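Local coordinates for protein transketolase (Campylobacter jejuni, PDB 3M7I) that belongs to the transketolase family of thiamine diphosphate-dependent enzymes and binds its cofactor between the two subunits of a dimer, at residues A366-S371 with A415-F420; P370-E375 with I441-S446. All blocks are in the same frame, centred on the assembly; numbering follows the deposited sequence.

Contact 1 (A366-S371 with A415-F420). With TPP (thiamine diphosphate), chain B; RP5 (5-O-phosphono-beta-D-ribofuranose), chain E.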
loop_
_atom_site.group_PDB
_atom_site.type_symbol
_atom_site.label_atom_id
_atom_site.label_comp_id
_atom_site.label_asym_id
_atom_site.label_seq_id
_atom_site.Cartn_x
_atom_site.Cartn_y
_atom_site.Cartn_z
ATOM N N ALA A 366 -12.298 -7.395 -3.936
ATOM C CA ALA A 366 -11.140 -8.214 -3.853
ATOM C C ALA A 366 -11.397 -9.474 -2.973
ATOM O O ALA A 366 -10.922 -9.562 -1.836
ATOM C CB ALA A 366 -9.920 -7.421 -3.349
ATOM N N ASP A 367 -12.096 -10.460 -3.572
ATOM C CA ASP A 367 -12.568 -11.685 -2.907
ATOM C C ASP A 367 -13.548 -11.451 -1.775
ATOM O O ASP A 367 -13.777 -12.392 -1.040
ATOM C CB ASP A 367 -11.435 -12.524 -2.394
ATOM C CG ASP A 367 -11.885 -13.994 -2.065
ATOM O OD1 ASP A 367 -12.646 -14.570 -2.884
ATOM O OD2 ASP A 367 -11.511 -14.486 -0.970
ATOM N N LEU A 368 -14.072 -10.233 -1.577
ATOM C CA LEU A 368 -14.946 -9.963 -0.409
ATOM C C LEU A 368 -16.409 -9.602 -0.738
ATOM O O LEU A 368 -17.183 -9.030 0.130
ATOM C CB LEU A 368 -14.307 -8.884 0.496
ATOM C CG LEU A 368 -13.099 -9.363 1.263
ATOM C CD1 LEU A 368 -12.444 -8.161 1.985
ATOM C CD2 LEU A 368 -13.575 -10.437 2.261
ATOM N N GLY A 369 -16.854 -9.973 -1.936
ATOM C CA GLY A 369 -18.234 -9.662 -2.382
ATOM C C GLY A 369 -19.294 -9.913 -1.340
ATOM O O GLY A 369 -20.076 -9.010 -1.026
ATOM N N PRO A 370 -19.310 -11.124 -0.811
ATOM C CA PRO A 370 -20.289 -11.479 0.194
ATOM C C PRO A 370 -20.233 -10.701 1.539
ATOM O O PRO A 370 -21.264 -10.619 2.193
ATOM C CB PRO A 370 -20.067 -12.978 0.391
ATOM C CG PRO A 370 -19.308 -13.451 -0.696
ATOM C CD PRO A 370 -18.557 -12.295 -1.274
ATOM N N SER A 371 -19.058 -10.165 1.950
ATOM C CA SER A 371 -18.889 -9.477 3.196
ATOM C C SER A 371 -19.011 -7.954 2.952
ATOM O O SER A 371 -19.586 -7.186 3.774
ATOM C CB SER A 371 -17.541 -9.857 3.762
ATOM O OG SER A 371 -17.357 -9.258 4.985
ATOM N N ALA A 415 -13.906 -2.503 -4.273
ATOM C CA ALA A 415 -14.318 -2.849 -2.911
ATOM C C ALA A 415 -13.386 -3.772 -2.171
ATOM O O ALA A 415 -12.879 -4.781 -2.700
ATOM C CB ALA A 415 -15.799 -3.442 -2.943
ATOM N N THR A 416 -13.203 -3.419 -0.884
ATOM C CA THR A 416 -12.525 -4.212 0.112
ATOM C C THR A 416 -12.901 -3.693 1.544
ATOM O O THR A 416 -13.690 -2.741 1.639
ATOM C CB THR A 416 -10.990 -4.247 -0.103
ATOM O OG1 THR A 416 -10.415 -5.203 0.781
ATOM C CG2 THR A 416 -10.367 -2.807 -0.034
ATOM N N PHE A 417 -12.333 -4.340 2.576
ATOM C CA PHE A 417 -12.429 -3.842 3.976
ATOM C C PHE A 417 -11.604 -2.548 4.056
ATOM O O PHE A 417 -10.557 -2.380 3.414
ATOM C CB PHE A 417 -11.900 -4.792 5.017
ATOM C CG PHE A 417 -12.649 -6.087 5.159
ATOM C CD1 PHE A 417 -14.007 -6.155 4.865
ATOM C CD2 PHE A 417 -12.007 -7.185 5.599
ATOM C CE1 PHE A 417 -14.673 -7.365 5.027
ATOM C CE2 PHE A 417 -12.703 -8.425 5.754
ATOM C CZ PHE A 417 -14.006 -8.455 5.495
ATOM N N PHE A 418 -12.071 -1.582 4.830
ATOM C CA PHE A 418 -11.344 -0.330 4.907
ATOM C C PHE A 418 -9.910 -0.496 5.370
ATOM O O PHE A 418 -9.034 0.278 4.900
ATOM C CB PHE A 418 -12.113 0.599 5.891
ATOM C CG PHE A 418 -11.672 2.050 5.943
ATOM C CD1 PHE A 418 -11.190 2.732 4.860
ATOM C CD2 PHE A 418 -11.953 2.777 7.091
ATOM C CE1 PHE A 418 -10.872 4.060 4.926
ATOM C CE2 PHE A 418 -11.703 4.135 7.149
ATOM C CZ PHE A 418 -11.187 4.781 6.055
ATOM N N ILE A 419 -9.631 -1.499 6.233
ATOM C CA ILE A 419 -8.285 -1.715 6.668
ATOM C C ILE A 419 -7.394 -2.037 5.448
ATOM O O ILE A 419 -6.242 -1.615 5.399
ATOM C CB ILE A 419 -8.134 -2.776 7.791
ATOM C CG1 ILE A 419 -6.707 -2.783 8.335
ATOM C CG2 ILE A 419 -8.582 -4.152 7.291
ATOM C CD1 ILE A 419 -6.106 -1.494 8.740
ATOM N N PHE A 420 -7.920 -2.776 4.486
ATOM C CA PHE A 420 -7.116 -3.130 3.322
ATOM C C PHE A 420 -7.176 -2.095 2.185
ATOM O O PHE A 420 -6.581 -2.325 1.128
ATOM C CB PHE A 420 -7.449 -4.561 2.890
ATOM C CG PHE A 420 -7.338 -5.564 4.011
ATOM C CD1 PHE A 420 -6.264 -5.606 4.803
ATOM C CD2 PHE A 420 -8.352 -6.477 4.248
ATOM C CE1 PHE A 420 -6.142 -6.547 5.910
ATOM C CE2 PHE A 420 -8.260 -7.398 5.321
ATOM C CZ PHE A 420 -7.155 -7.410 6.137
HETATM N "N1'" TPP B . -7.155 -8.895 1.988
HETATM C "C2'" TPP B . -6.077 -9.042 2.742
HETATM C CM2 TPP B . -4.767 -8.374 2.389
HETATM N "N3'" TPP B . -6.173 -9.720 3.881
HETATM C "C4'" TPP B . -7.305 -10.277 4.304
HETATM N "N4'" TPP B . -7.276 -10.935 5.462
HETATM C "C5'" TPP B . -8.496 -10.197 3.458
HETATM C "C6'" TPP B . -8.325 -9.463 2.316
HETATM C "C7'" TPP B . -9.833 -10.786 3.825
HETATM N N3 TPP B . -9.758 -12.228 3.836
HETATM C C2 TPP B . -9.645 -13.010 4.907
HETATM S S1 TPP B . -9.436 -14.716 4.527
HETATM C C5 TPP B . -9.658 -14.295 2.850
HETATM C C4 TPP B . -9.765 -12.906 2.673
HETATM C CM4 TPP B . -9.922 -12.347 1.283
HETATM C C6 TPP B . -9.670 -15.255 1.705
HETATM C C7 TPP B . -9.313 -16.603 2.169
HETATM O O7 TPP B . -8.921 -17.290 1.023
HETATM P PA TPP B . -7.957 -18.480 1.292
HETATM O O1A TPP B . -6.571 -18.032 1.587
HETATM O O2A TPP B . -8.119 -19.310 0.059
HETATM O O3A TPP B . -8.477 -19.121 2.673
HETATM P PB TPP B . -9.448 -20.400 2.817
HETATM O O1B TPP B . -9.646 -20.492 4.291
HETATM O O2B TPP B . -8.797 -21.538 2.027
HETATM O O3B TPP B . -10.763 -19.988 2.217
HETATM C C1 RP5 E . -12.591 -12.349 7.556
HETATM O O4 RP5 E . -13.626 -11.441 7.312
HETATM C C2 RP5 E . -13.149 -13.718 7.214
HETATM O O2 RP5 E . -12.572 -14.101 5.990
HETATM C C3 RP5 E . -14.663 -13.574 7.264
HETATM O O3 RP5 E . -15.368 -14.242 6.238
HETATM C C4 RP5 E . -14.844 -12.094 7.083
HETATM C C5 RP5 E . -15.823 -11.579 8.092
HETATM O O5 RP5 E . -17.113 -11.949 7.628
HETATM P "P'" RP5 E . -18.212 -10.881 7.950
HETATM O O1X RP5 E . -19.011 -10.443 6.758
HETATM O O2X RP5 E . -17.368 -9.693 8.686
HETATM O O3X RP5 E . -19.367 -11.456 8.925
HETATM O O1 RP5 E . -12.266 -12.342 8.932
HETATM O O HOH W 1 -9.747 -7.564 -0.026
#
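Leu368 lays its CD1 methyl squarely over the face of the Phe417 ring, a CH-pi contact 3.6 Å from CD1 to the ring centroid and 2° off the ring normal. The pair lies at the C-terminal end of strand 411-417, an inner strand of the parallel sheet of the pyrimidine-binding domain, beside thiamine diphosphate. Centred in this way, CD1 is about equally far from all six ring carbons, while CD2 of Leu368 reaches CZ at the rim. A backbone hydrogen bond runs from Ala366 N to Ala415 O (2.9 Å), and a water donates to Ala366 O and accepts a hydrogen bond from Thr416 OG1. Phe420 lies with one ring face against the cofactor's aminopyrimidine, its CE2 3.2 Å from C4', while CG2 of Ile419 covers the opposite face. Asp367 turns away from strand 411-417 and bonds to Ser188, Ile189 and Glu190 of the second subunit, tying the turn to the dimer interface. With chi1 at -178°, Ser371 OG points opposite its backbone N and reaches the edge of the Phe417 ring, where it sits in the ring plane 3.3 Å from CE1 and donates to O1X of 5-O-phosphono-beta-D-ribofuranose at 2.7 Å.

Contact 2 (P370-E375 with I441-S446). With RP5 (5-O-phosphono-beta-D-ribofuranose), chain E.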
loop_
_atom_site.group_PDB
_atom_site.type_symbol
_atom_site.label_atom_id
_atom_site.label_comp_id
_atom_site.label_asym_id
_atom_site.label_seq_id
_atom_site.Cartn_x
_atom_site.Cartn_y
_atom_site.Cartn_z
ATOM N N PRO A 370 -19.310 -11.124 -0.811
ATOM C CA PRO A 370 -20.289 -11.479 0.194
ATOM C C PRO A 370 -20.233 -10.701 1.539
ATOM O O PRO A 370 -21.264 -10.619 2.193
ATOM C CB PRO A 370 -20.067 -12.978 0.391
ATOM C CG PRO A 370 -19.308 -13.451 -0.696
ATOM C CD PRO A 370 -18.557 -12.295 -1.274
ATOM N N SER A 371 -19.058 -10.165 1.950
ATOM C CA SER A 371 -18.889 -9.477 3.196
ATOM C C SER A 371 -19.011 -7.954 2.952
ATOM O O SER A 371 -19.586 -7.186 3.774
ATOM C CB SER A 371 -17.541 -9.857 3.762
ATOM O OG SER A 371 -17.357 -9.258 4.985
ATOM N N ASN A 372 -18.523 -7.486 1.806
ATOM C CA ASN A 372 -18.680 -6.054 1.414
ATOM C C ASN A 372 -20.101 -5.747 0.936
ATOM O O ASN A 372 -20.493 -4.605 0.876
ATOM C CB ASN A 372 -17.708 -5.633 0.275
ATOM C CG ASN A 372 -16.212 -5.628 0.691
ATOM O OD1 ASN A 372 -15.806 -5.536 1.913
ATOM N ND2 ASN A 372 -15.365 -5.849 -0.342
ATOM N N LYS A 373 -20.856 -6.802 0.599
ATOM C CA LYS A 373 -22.202 -6.642 0.078
ATOM C C LYS A 373 -22.210 -5.918 -1.277
ATOM O O LYS A 373 -23.062 -5.146 -1.530
ATOM C CB LYS A 373 -23.119 -5.963 1.107
ATOM C CG LYS A 373 -23.126 -6.628 2.487
ATOM C CD LYS A 373 -23.531 -8.127 2.405
ATOM C CE LYS A 373 -23.722 -8.842 3.755
ATOM N NZ LYS A 373 -24.952 -8.421 4.388
ATOM N N THR A 374 -21.320 -6.290 -2.196
ATOM C CA THR A 374 -21.186 -5.592 -3.451
ATOM C C THR A 374 -21.645 -6.435 -4.665
ATOM O O THR A 374 -21.600 -5.981 -5.806
ATOM C CB THR A 374 -19.676 -5.177 -3.631
ATOM O OG1 THR A 374 -18.845 -6.334 -3.552
ATOM C CG2 THR A 374 -19.284 -4.163 -2.557
ATOM N N GLU A 375 -22.159 -7.648 -4.421
ATOM C CA GLU A 375 -22.600 -8.461 -5.539
ATOM C C GLU A 375 -23.766 -7.732 -6.231
ATOM O O GLU A 375 -24.709 -7.233 -5.606
ATOM C CB GLU A 375 -23.098 -9.860 -5.095
ATOM C CG GLU A 375 -23.282 -10.815 -6.336
ATOM C CD GLU A 375 -23.903 -12.179 -6.001
ATOM O OE1 GLU A 375 -23.989 -12.531 -4.803
ATOM O OE2 GLU A 375 -24.334 -12.903 -6.945
ATOM N N ILE A 441 -15.263 1.444 -2.348
ATOM C CA ILE A 441 -16.177 0.938 -1.328
ATOM C C ILE A 441 -15.403 0.202 -0.205
ATOM O O ILE A 441 -14.767 -0.823 -0.385
ATOM C CB ILE A 441 -17.218 -0.042 -1.989
ATOM C CG1 ILE A 441 -17.834 0.570 -3.265
ATOM C CG2 ILE A 441 -18.198 -0.559 -0.971
ATOM C CD1 ILE A 441 -18.494 1.881 -3.041
ATOM N N PHE A 442 -15.432 0.806 0.995
ATOM C CA PHE A 442 -14.656 0.333 2.104
ATOM C C PHE A 442 -15.607 0.012 3.304
ATOM O O PHE A 442 -16.040 0.919 4.060
ATOM C CB PHE A 442 -13.648 1.411 2.578
ATOM C CG PHE A 442 -12.604 1.791 1.559
ATOM C CD1 PHE A 442 -12.069 0.886 0.672
ATOM C CD2 PHE A 442 -12.182 3.120 1.493
ATOM C CE1 PHE A 442 -11.072 1.288 -0.226
ATOM C CE2 PHE A 442 -11.187 3.529 0.593
ATOM C CZ PHE A 442 -10.676 2.602 -0.297
ATOM N N THR A 443 -15.844 -1.256 3.506
ATOM C CA THR A 443 -16.662 -1.741 4.634
ATOM C C THR A 443 -15.857 -2.019 5.872
ATOM O O THR A 443 -14.634 -1.953 5.892
ATOM C CB THR A 443 -17.576 -2.932 4.202
ATOM O OG1 THR A 443 -16.820 -4.159 4.125
ATOM C CG2 THR A 443 -18.345 -2.557 2.865
ATOM N N HIS A 444 -16.532 -2.382 6.966
ATOM C CA HIS A 444 -15.808 -2.819 8.163
ATOM C C HIS A 444 -14.935 -1.674 8.698
ATOM O O HIS A 444 -13.755 -1.799 8.964
ATOM C CB HIS A 444 -15.043 -4.115 7.875
ATOM C CG HIS A 444 -15.943 -5.285 7.632
ATOM N ND1 HIS A 444 -16.878 -5.321 6.598
ATOM C CD2 HIS A 444 -15.992 -6.496 8.236
ATOM C CE1 HIS A 444 -17.513 -6.483 6.649
ATOM N NE2 HIS A 444 -16.983 -7.220 7.616
ATOM N N ASP A 445 -15.595 -0.574 8.934
ATOM C CA ASP A 445 -14.884 0.693 9.064
ATOM C C ASP A 445 -14.215 0.969 10.416
ATOM O O ASP A 445 -13.546 2.007 10.547
ATOM C CB ASP A 445 -15.787 1.857 8.777
ATOM C CG ASP A 445 -16.867 2.082 9.823
ATOM O OD1 ASP A 445 -17.461 1.114 10.362
ATOM O OD2 ASP A 445 -17.177 3.282 10.097
ATOM N N SER A 446 -14.445 0.147 11.439
ATOM C CA SER A 446 -13.943 0.507 12.760
ATOM C C SER A 446 -13.790 -0.690 13.703
ATOM O O SER A 446 -13.949 -1.839 13.292
ATOM C CB SER A 446 -14.917 1.492 13.385
ATOM O OG SER A 446 -15.994 0.799 13.940
HETATM C C1 RP5 E . -12.591 -12.349 7.556
HETATM O O4 RP5 E . -13.626 -11.441 7.312
HETATM C C2 RP5 E . -13.149 -13.718 7.214
HETATM O O2 RP5 E . -12.572 -14.101 5.990
HETATM C C3 RP5 E . -14.663 -13.574 7.264
HETATM O O3 RP5 E . -15.368 -14.242 6.238
HETATM C C4 RP5 E . -14.844 -12.094 7.083
HETATM C C5 RP5 E . -15.823 -11.579 8.092
HETATM O O5 RP5 E . -17.113 -11.949 7.628
HETATM P "P'" RP5 E . -18.212 -10.881 7.950
HETATM O O1X RP5 E . -19.011 -10.443 6.758
HETATM O O2X RP5 E . -17.368 -9.693 8.686
HETATM O O3X RP5 E . -19.367 -11.456 8.925
HETATM O O1 RP5 E . -12.266 -12.342 8.932
#
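The phosphate end of the 5-O-phosphono-beta-D-ribofuranose site is built here, where the short helix 369-372 and the turn after it meet the C-terminal end of strand 439-443 in the parallel sheet of the pyrimidine-binding domain. Residues 371-374 and 441-444 run nearly antiparallel, end to end. Asn372 and Thr443 carry the polar link: Thr443 OG1 donates to Asn372 OD1 at 2.8 Å, approaching the amide oxygen from a point tilted 25° out of the carbonyl plane. The threonine hydroxyl can make this bond because chi1 of 78° sets OG1 between the backbone N and the carbonyl carbon, while CG2, anti to the carbonyl carbon, packs against the Asn372 backbone, 3.6 Å from its O. The same hydroxyl accepts from His444 ND1 at 2.7 Å, so a hydrogen-bonded chain links the imidazole, the threonine hydroxyl and the asparagine and probably restrains the ring. The other ring nitrogen, NE2, is a donor as well and turns to the phosphate of the ligand. Arg344 and Arg502 also bind the ligand and touch the His444 side chain. Further along, the contact turns apolar: CG2 of Thr374 meets CG2 of Ile441 at 4.1 Å, the two side chains lying alongside and pointing opposite ways, beside helix 343-357. Ser371 places its hydroxyl 3.2 Å from His444 CE1, with no hydrogen bond to the ring. The phosphate is thus held at two oxygens, and His444 NE2 reaches O2X at 2.7 Å with an N-H...O angle of 161°.

Overall arrangement
From the N terminus, the chain leaves strand 361-365, passes through the turn 366-368 into helix 369-372 and on to 373-375, so both contacts start from one piece. Contact 1 closes the shorter loop, returning after 43 residues on strand 411-417; contact 2 closes a longer one, 65 residues on, at strand 439-443. The first segments share Pro370 and Ser371; contact 2 opens before contact 1 closes and ends later, so the loops cross rather than nest. Because their second strands are neighbours in the sheet, Phe418 N probably bonds to Thr443 O (2.8 Å). Together they tie helix 369-372 to two adjacent strand ends, with thiamine diphosphate beside contact 1 and the sugar phosphate touching both.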